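Local structure of UDP-glucose:anthocyanidin 3-O-glucosyltransferase (Clitoria ternatea, 4REL) at residues Asn3-Ala8 with Pro33-Ser38. The protein is a plant glycosyltransferase of the GT-B clan, built from two Rossmann-like domains, each with a parallel beta sheet between helices. Sequence-based numbering, arbitrary orientation.
Sequences NKQHVA and PNTSFS. With ACT (acetate ion), chain G.
Strands 6-8 and 36-38 run parallel, 4.7 Å apart at their closest and inclined by 16°, with His6 beside Ser36, Val7 beside Phe37 and Ala8 beside Ser38. Three backbone hydrogen bonds join them: Ser36 N to Gln5 O, Val7 N to Ser36 O and Ser38 N to Val7 O, the last at 2.8 Å. These are the two strands of the beta-alpha-beta unit that opens the N-terminal Rossmann-like domain, connected by helix 18-31. On the sheet face that carries His6, Ser36, Ala8 and Ser38, the imidazole reaches across to the neighbouring strand. With CG of His6 anti to the backbone N (chi1 178°), its NE2 meets Ser38 OG at 2.7 Å in a hydrogen bond that either partner could donate. With ND1 bonded to Gln106 O, the ring is held from both nitrogens. Ser36 OG has an acetate oxygen, probably from the crystallisation liquor, at 2.7 Å and Gln106 OE1 also within reach, and its single proton can serve only one of them at a time; Arg60 holds the acetate as well. On the other face, Val7 and Phe37 lie side by side, CB of Val7 3.8 Å from CD1 of Phe37, whose ring also packs on Val25 and Leu28 of the crossover helix. Ahead of the strands, Asn3 OD1 accepts from Gln5 N (2.8 Å) in an Asx turn. Hydrogen bonding of His6 with Ser38 on one face and Val7-Phe37 packing on the other thus join two neighbouring interior strands; because Gln106 O can only accept, ND1 of His6 probably carries a proton, and in a neutral ring NE2 would then accept from Ser38 OG.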
loop_
_atom_site.group_PDB
_atom_site.type_symbol
_atom_site.label_atom_id
_atom_site.label_comp_id
_atom_site.label_asym_id
_atom_site.label_seq_id
_atom_site.Cartn_x
_atom_site.Cartn_y
_atom_site.Cartn_z
ATOM N N ASN A 3 3.372 2.022 -35.121
ATOM C CA ASN A 3 2.917 2.375 -33.782
ATOM C C ASN A 3 4.040 3.115 -33.065
ATOM O O ASN A 3 5.166 2.622 -32.970
ATOM C CB ASN A 3 2.479 1.151 -32.968
ATOM C CG ASN A 3 1.897 1.532 -31.600
ATOM O OD1 ASN A 3 2.594 2.075 -30.749
ATOM N ND2 ASN A 3 0.625 1.225 -31.387
ATOM N N LYS A 4 3.734 4.310 -32.580
ATOM C CA LYS A 4 4.740 5.113 -31.910
ATOM C C LYS A 4 4.321 5.418 -30.481
ATOM O O LYS A 4 4.871 6.326 -29.872
ATOM C CB LYS A 4 4.987 6.419 -32.674
ATOM C CG LYS A 4 5.442 6.220 -34.113
ATOM C CD LYS A 4 5.949 7.521 -34.737
ATOM C CE LYS A 4 6.556 7.285 -36.126
ATOM N NZ LYS A 4 6.903 8.562 -36.826
ATOM N N GLN A 5 3.339 4.673 -29.962
ATOM C CA GLN A 5 2.892 4.874 -28.574
ATOM C C GLN A 5 3.995 4.465 -27.601
ATOM O O GLN A 5 4.567 3.372 -27.700
ATOM C CB GLN A 5 1.608 4.096 -28.271
ATOM C CG GLN A 5 0.408 4.477 -29.153
ATOM C CD GLN A 5 0.257 5.977 -29.318
ATOM O OE1 GLN A 5 0.721 6.554 -30.303
ATOM N NE2 GLN A 5 -0.393 6.617 -28.355
ATOM N N HIS A 6 4.295 5.348 -26.659
ATOM C CA HIS A 6 5.437 5.138 -25.776
ATOM C C HIS A 6 5.153 5.741 -24.413
ATOM O O HIS A 6 5.142 6.963 -24.251
ATOM C CB HIS A 6 6.699 5.754 -26.389
ATOM C CG HIS A 6 7.927 5.627 -25.529
ATOM N ND1 HIS A 6 9.067 6.365 -25.756
ATOM C CD2 HIS A 6 8.196 4.822 -24.474
ATOM C CE1 HIS A 6 9.983 6.044 -24.851
ATOM N NE2 HIS A 6 9.479 5.113 -24.065
ATOM N N VAL A 7 4.946 4.869 -23.431
ATOM C CA VAL A 7 4.586 5.293 -22.089
ATOM C C VAL A 7 5.835 5.261 -21.211
ATOM O O VAL A 7 6.547 4.249 -21.155
ATOM C CB VAL A 7 3.519 4.352 -21.500
ATOM C CG1 VAL A 7 3.098 4.808 -20.111
ATOM C CG2 VAL A 7 2.317 4.298 -22.424
ATOM N N ALA A 8 6.124 6.375 -20.543
ATOM C CA ALA A 8 7.210 6.394 -19.574
ATOM C C ALA A 8 6.582 6.264 -18.209
ATOM O O ALA A 8 5.555 6.890 -17.941
ATOM C CB ALA A 8 7.998 7.686 -19.672
ATOM N N PRO A 33 0.689 -4.998 -26.745
ATOM C CA PRO A 33 2.062 -5.411 -27.049
ATOM C C PRO A 33 2.754 -4.573 -28.132
ATOM O O PRO A 33 3.968 -4.678 -28.269
ATOM C CB PRO A 33 1.894 -6.859 -27.520
ATOM C CG PRO A 33 0.496 -6.924 -28.030
ATOM C CD PRO A 33 -0.297 -6.023 -27.129
ATOM N N ASN A 34 2.006 -3.770 -28.878
ATOM C CA ASN A 34 2.600 -2.879 -29.872
ATOM C C ASN A 34 3.062 -1.534 -29.302
ATOM O O ASN A 34 3.606 -0.693 -30.018
ATOM C CB ASN A 34 1.637 -2.669 -31.049
ATOM C CG ASN A 34 0.415 -1.797 -30.703
ATOM O OD1 ASN A 34 -0.257 -1.296 -31.607
ATOM N ND2 ASN A 34 0.114 -1.629 -29.408
ATOM N N THR A 35 2.842 -1.346 -28.006
ATOM C CA THR A 35 3.159 -0.088 -27.335
ATOM C C THR A 35 4.387 -0.290 -26.454
ATOM O O THR A 35 4.536 -1.346 -25.840
ATOM C CB THR A 35 1.971 0.357 -26.467
ATOM O OG1 THR A 35 0.862 0.673 -27.320
ATOM C CG2 THR A 35 2.319 1.579 -25.632
ATOM N N SER A 36 5.268 0.710 -26.423
ATOM C CA SER A 36 6.485 0.658 -25.615
ATOM C C SER A 36 6.202 1.165 -24.219
ATOM O O SER A 36 5.557 2.202 -24.062
ATOM C CB SER A 36 7.571 1.542 -26.224
ATOM O OG SER A 36 7.897 1.092 -27.535
ATOM N N PHE A 37 6.708 0.445 -23.219
ATOM C CA PHE A 37 6.599 0.860 -21.825
ATOM C C PHE A 37 8.001 0.970 -21.237
ATOM O O PHE A 37 8.757 -0.003 -21.205
ATOM C CB PHE A 37 5.738 -0.132 -21.029
ATOM C CG PHE A 37 4.290 -0.149 -21.464
ATOM C CD1 PHE A 37 3.338 0.596 -20.780
ATOM C CD2 PHE A 37 3.892 -0.866 -22.586
ATOM C CE1 PHE A 37 2.003 0.602 -21.182
ATOM C CE2 PHE A 37 2.560 -0.859 -22.998
ATOM C CZ PHE A 37 1.616 -0.127 -22.293
ATOM N N SER A 38 8.348 2.169 -20.782
ATOM C CA SER A 38 9.691 2.432 -20.297
ATOM C C SER A 38 9.628 2.720 -18.807
ATOM O O SER A 38 9.127 3.763 -18.389
ATOM C CB SER A 38 10.309 3.607 -21.061
ATOM O OG SER A 38 10.546 3.270 -22.436
HETATM C C ACT G . 7.931 -2.616 -28.173
HETATM O O ACT G . 8.319 -1.546 -27.654
HETATM O OXT ACT G . 8.701 -3.600 -28.288
HETATM C CH3 ACT G . 6.560 -2.666 -28.792
#